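Local coordinates for tail fiber protein (Acinetobacter phage AM24, PDB 5W5P) that probably recognises, and may degrade, the capsular polysaccharide of its Acinetobacter baumannii host as the phage's trimeric tailspike, at residues A[346-358]-A[380-392]. Residues are numbered along the deposited sequence; the frame is centred on the assembly and turned at random.
Sequences LPTLKCLIELGKT and YKADVNYADVKFT
The ammonium group of Lys390 shows how one lysine can gather several carbonyls: NZ donates to Leu349 O at 2.7 Å and, within its own segment, to Asn385 O at 2.8 Å, with a weak third bond to Lys350 O. Its chain, extended beyond CG, runs past Cys351 CB to the end of helix 346-349, where Lys350 leaves helical geometry with positive phi. The Lys350 chain passes Asn385 CB beside the 383-386 turn and crosses Asp383 at about a right angle; the bend at chi4 (-56°) completes a salt bridge, NZ meeting the syn lone pair of Asp383 OD2 at 3.1 Å. Strands 353-354 and 389-390 pair in parallel, on successive coils of the right-handed beta-helix characteristic of phage tailspikes: Lys390 N donates to Ile353 O and Lys390 O accepts from Leu355 N, both at 2.8 Å. On the inward face, Leu355 CD1 rests on Val389 CG1 at 3.8 Å, both side chains also touching Phe369 in the core. Leu346 CD2 sits over one face of the Tyr380 ring, a CH-pi contact, while that tyrosine's hydroxyl is hydrogen-bonded to Asn342. Tyr386 OH donates to Asp388 OD1 on the anti side, 23° out of the carboxylate plane, and Leu352 CG packs against the same hydroxyl at 3.5 Å; Thr413 holds the other carboxylate oxygen, OD2.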
loop_
_atom_site.group_PDB
_atom_site.type_symbol
_atom_site.label_atom_id
_atom_site.label_comp_id
_atom_site.label_asym_id
_atom_site.label_seq_id
_atom_site.Cartn_x
_atom_site.Cartn_y
_atom_site.Cartn_z
ATOM N N LEU A 346 12.996 14.160 18.708
ATOM C CA LEU A 346 11.589 14.231 19.094
ATOM C C LEU A 346 11.324 15.117 20.308
ATOM O O LEU A 346 10.330 15.863 20.276
ATOM C CB LEU A 346 11.037 12.819 19.333
ATOM C CG LEU A 346 9.534 12.641 19.109
ATOM C CD1 LEU A 346 9.241 11.234 18.640
ATOM C CD2 LEU A 346 8.744 12.960 20.370
ATOM N N PRO A 347 12.112 15.083 21.389
ATOM C CA PRO A 347 11.833 16.003 22.506
ATOM C C PRO A 347 11.946 17.475 22.139
ATOM O O PRO A 347 11.359 18.314 22.833
ATOM C CB PRO A 347 12.875 15.603 23.557
ATOM C CG PRO A 347 13.189 14.187 23.244
ATOM C CD PRO A 347 13.152 14.102 21.750
ATOM N N THR A 348 12.664 17.822 21.071
ATOM C CA THR A 348 12.771 19.221 20.669
ATOM C C THR A 348 11.740 19.595 19.603
ATOM O O THR A 348 11.035 20.597 19.746
ATOM C CB THR A 348 14.186 19.524 20.168
ATOM O OG1 THR A 348 15.120 19.348 21.239
ATOM C CG2 THR A 348 14.275 20.960 19.671
ATOM N N LEU A 349 11.641 18.804 18.531
ATOM C CA LEU A 349 10.648 19.078 17.498
ATOM C C LEU A 349 9.233 18.753 17.955
ATOM O O LEU A 349 8.279 19.333 17.427
ATOM C CB LEU A 349 10.981 18.292 16.230
ATOM C CG LEU A 349 12.370 18.579 15.654
ATOM C CD1 LEU A 349 12.589 17.803 14.367
ATOM C CD2 LEU A 349 12.554 20.078 15.425
ATOM N N LYS A 350 9.087 17.849 18.927
ATOM C CA LYS A 350 7.794 17.473 19.501
ATOM C C LYS A 350 6.824 16.998 18.421
ATOM O O LYS A 350 5.679 17.445 18.334
ATOM C CB LYS A 350 7.201 18.619 20.323
ATOM C CG LYS A 350 8.010 18.947 21.557
ATOM C CD LYS A 350 7.372 20.067 22.347
ATOM C CE LYS A 350 8.168 20.384 23.600
ATOM N NZ LYS A 350 8.340 19.187 24.464
ATOM N N CYS A 351 7.300 16.078 17.589
ATOM C CA CYS A 351 6.479 15.483 16.549
ATOM C C CYS A 351 7.149 14.205 16.066
ATOM O O CYS A 351 8.364 14.036 16.196
ATOM C CB CYS A 351 6.257 16.454 15.382
ATOM S SG CYS A 351 7.711 16.797 14.369
ATOM N N LEU A 352 6.335 13.299 15.523
ATOM C CA LEU A 352 6.856 12.101 14.884
ATOM C C LEU A 352 7.246 12.360 13.437
ATOM O O LEU A 352 8.202 11.757 12.935
ATOM C CB LEU A 352 5.818 10.982 14.946
ATOM C CG LEU A 352 5.891 10.116 16.201
ATOM C CD1 LEU A 352 4.691 9.197 16.271
ATOM C CD2 LEU A 352 7.198 9.318 16.217
ATOM N N ILE A 353 6.518 13.242 12.758
ATOM C CA ILE A 353 6.783 13.581 11.368
ATOM C C ILE A 353 6.683 15.091 11.215
ATOM O O ILE A 353 5.741 15.714 11.716
ATOM C CB ILE A 353 5.809 12.876 10.403
ATOM C CG1 ILE A 353 6.036 11.364 10.430
ATOM C CG2 ILE A 353 5.970 13.422 8.989
ATOM C CD1 ILE A 353 4.960 10.573 9.728
ATOM N N GLU A 354 7.662 15.680 10.544
ATOM C CA GLU A 354 7.624 17.078 10.161
ATOM C C GLU A 354 7.524 17.158 8.646
ATOM O O GLU A 354 8.273 16.481 7.936
ATOM C CB GLU A 354 8.865 17.819 10.658
ATOM C CG GLU A 354 9.055 19.189 10.029
ATOM C CD GLU A 354 10.335 19.864 10.478
ATOM O OE1 GLU A 354 10.545 19.999 11.703
ATOM O OE2 GLU A 354 11.136 20.262 9.602
ATOM N N LEU A 355 6.582 17.960 8.159
ATOM C CA LEU A 355 6.420 18.232 6.740
ATOM C C LEU A 355 6.602 19.724 6.494
ATOM O O LEU A 355 6.673 20.530 7.425
ATOM C CB LEU A 355 5.042 17.779 6.231
ATOM C CG LEU A 355 4.634 16.328 6.500
ATOM C CD1 LEU A 355 3.216 16.051 5.998
ATOM C CD2 LEU A 355 5.644 15.339 5.891
ATOM N N GLY A 356 6.684 20.086 5.218
ATOM C CA GLY A 356 6.631 21.483 4.854
ATOM C C GLY A 356 5.207 22.003 4.829
ATOM O O GLY A 356 4.270 21.296 4.460
ATOM N N LYS A 357 5.042 23.264 5.222
ATOM C CA LYS A 357 6.147 24.144 5.579
ATOM C C LYS A 357 6.415 24.147 7.078
ATOM O O LYS A 357 5.489 24.168 7.892
ATOM C CB LYS A 357 5.855 25.574 5.101
ATOM C CG LYS A 357 6.368 26.682 6.019
ATOM C CD LYS A 357 5.902 28.055 5.557
ATOM C CE LYS A 357 6.557 28.465 4.247
ATOM N NZ LYS A 357 8.001 28.799 4.410
ATOM N N THR A 358 7.698 24.132 7.435
ATOM C CA THR A 358 8.131 24.305 8.817
ATOM C C THR A 358 9.397 25.147 8.783
ATOM O O THR A 358 10.418 24.714 8.240
ATOM C CB THR A 358 8.373 22.963 9.510
ATOM O OG1 THR A 358 7.149 22.218 9.545
ATOM C CG2 THR A 358 8.860 23.180 10.936
ATOM N N TYR A 380 3.783 12.909 25.807
ATOM C CA TYR A 380 3.191 13.684 24.725
ATOM C C TYR A 380 1.680 13.535 24.641
ATOM O O TYR A 380 1.065 14.057 23.706
ATOM C CB TYR A 380 3.855 13.309 23.400
ATOM C CG TYR A 380 5.337 13.533 23.481
ATOM C CD1 TYR A 380 5.852 14.822 23.525
ATOM C CD2 TYR A 380 6.218 12.468 23.565
ATOM C CE1 TYR A 380 7.202 15.046 23.625
ATOM C CE2 TYR A 380 7.576 12.683 23.664
ATOM C CZ TYR A 380 8.062 13.979 23.698
ATOM O OH TYR A 380 9.415 14.206 23.795
ATOM N N LYS A 381 1.064 12.849 25.604
ATOM C CA LYS A 381 -0.391 12.799 25.646
ATOM C C LYS A 381 -0.992 14.145 26.032
ATOM O O LYS A 381 -2.046 14.518 25.506
ATOM C CB LYS A 381 -0.847 11.706 26.614
ATOM C CG LYS A 381 -0.530 10.303 26.128
ATOM C CD LYS A 381 -0.878 9.267 27.174
ATOM C CE LYS A 381 -0.538 7.867 26.690
ATOM N NZ LYS A 381 -0.809 6.862 27.753
ATOM N N ALA A 382 -0.333 14.894 26.923
ATOM C CA ALA A 382 -0.848 16.164 27.428
ATOM C C ALA A 382 0.024 17.359 27.051
ATOM O O ALA A 382 -0.188 18.458 27.577
ATOM C CB ALA A 382 -1.005 16.103 28.948
ATOM N N ASP A 383 0.994 17.174 26.162
ATOM C CA ASP A 383 1.872 18.251 25.713
ATOM C C ASP A 383 1.155 19.059 24.639
ATOM O O ASP A 383 1.033 18.603 23.496
ATOM C CB ASP A 383 3.178 17.661 25.183
ATOM C CG ASP A 383 4.250 18.709 24.937
ATOM O OD1 ASP A 383 3.914 19.902 24.769
ATOM O OD2 ASP A 383 5.441 18.330 24.894
ATOM N N VAL A 384 0.699 20.267 24.993
ATOM C CA VAL A 384 -0.070 21.090 24.058
ATOM C C VAL A 384 0.753 21.494 22.844
ATOM O O VAL A 384 0.185 21.883 21.818
ATOM C CB VAL A 384 -0.651 22.344 24.757
ATOM C CG1 VAL A 384 -1.397 21.960 26.026
ATOM C CG2 VAL A 384 0.438 23.372 25.057
ATOM N N ASN A 385 2.080 21.404 22.926
ATOM C CA ASN A 385 2.940 21.762 21.807
ATOM C C ASN A 385 3.303 20.571 20.938
ATOM O O ASN A 385 4.107 20.723 20.016
ATOM C CB ASN A 385 4.212 22.444 22.311
ATOM C CG ASN A 385 3.978 23.895 22.685
ATOM O OD1 ASN A 385 3.632 24.713 21.836
ATOM N ND2 ASN A 385 4.150 24.216 23.964
ATOM N N TYR A 386 2.725 19.400 21.197
ATOM C CA TYR A 386 3.016 18.199 20.426
ATOM C C TYR A 386 1.922 17.938 19.398
ATOM O O TYR A 386 0.732 18.118 19.677
ATOM C CB TYR A 386 3.158 16.972 21.336
ATOM C CG TYR A 386 3.400 15.699 20.550
ATOM C CD1 TYR A 386 4.691 15.287 20.249
ATOM C CD2 TYR A 386 2.342 14.930 20.084
ATOM C CE1 TYR A 386 4.922 14.141 19.510
ATOM C CE2 TYR A 386 2.564 13.790 19.343
ATOM C CZ TYR A 386 3.856 13.397 19.061
ATOM O OH TYR A 386 4.072 12.256 18.321
ATOM N N ALA A 387 2.333 17.494 18.212
ATOM C CA ALA A 387 1.421 16.940 17.221
ATOM C C ALA A 387 2.157 15.836 16.480
ATOM O O ALA A 387 3.354 15.960 16.221
ATOM C CB ALA A 387 0.926 18.005 16.237
ATOM N N ASP A 388 1.445 14.756 16.149
ATOM C CA ASP A 388 2.091 13.635 15.468
ATOM C C ASP A 388 2.738 14.077 14.158
ATOM O O ASP A 388 3.862 13.667 13.846
ATOM C CB ASP A 388 1.085 12.508 15.219
ATOM C CG ASP A 388 0.688 11.781 16.498
ATOM O OD1 ASP A 388 1.585 11.403 17.283
ATOM O OD2 ASP A 388 -0.526 11.578 16.715
ATOM N N VAL A 389 2.055 14.923 13.387
ATOM C CA VAL A 389 2.539 15.411 12.095
ATOM C C VAL A 389 2.493 16.936 12.133
ATOM O O VAL A 389 1.407 17.523 12.203
ATOM C CB VAL A 389 1.705 14.870 10.924
ATOM C CG1 VAL A 389 2.276 15.332 9.588
ATOM C CG2 VAL A 389 1.608 13.342 10.984
ATOM N N LYS A 390 3.659 17.578 12.082
ATOM C CA LYS A 390 3.769 19.030 12.202
ATOM C C LYS A 390 4.073 19.664 10.851
ATOM O O LYS A 390 5.004 19.241 10.154
ATOM C CB LYS A 390 4.855 19.421 13.207
ATOM C CG LYS A 390 4.316 19.737 14.582
ATOM C CD LYS A 390 5.398 20.258 15.505
ATOM C CE LYS A 390 4.861 20.396 16.916
ATOM N NZ LYS A 390 5.934 20.668 17.894
ATOM N N PHE A 391 3.303 20.691 10.501
ATOM C CA PHE A 391 3.472 21.416 9.248
ATOM C C PHE A 391 2.585 22.656 9.283
ATOM O O PHE A 391 1.703 22.792 10.136
ATOM C CB PHE A 391 3.132 20.539 8.036
ATOM C CG PHE A 391 1.704 20.063 8.005
ATOM C CD1 PHE A 391 1.335 18.893 8.646
ATOM C CD2 PHE A 391 0.732 20.783 7.324
ATOM C CE1 PHE A 391 0.019 18.452 8.612
ATOM C CE2 PHE A 391 -0.583 20.349 7.289
ATOM C CZ PHE A 391 -0.939 19.182 7.933
ATOM N N THR A 392 2.832 23.563 8.339
ATOM C CA THR A 392 1.986 24.730 8.123
ATOM C C THR A 392 1.446 24.675 6.700
ATOM O O THR A 392 2.222 24.604 5.740
ATOM C CB THR A 392 2.760 26.029 8.359
ATOM O OG1 THR A 392 3.471 25.946 9.600
ATOM C CG2 THR A 392 1.814 27.213 8.402
HETATM O O HOH W 1 1.873 22.290 4.026
HETATM O O HOH W 2 5.146 23.891 11.004
#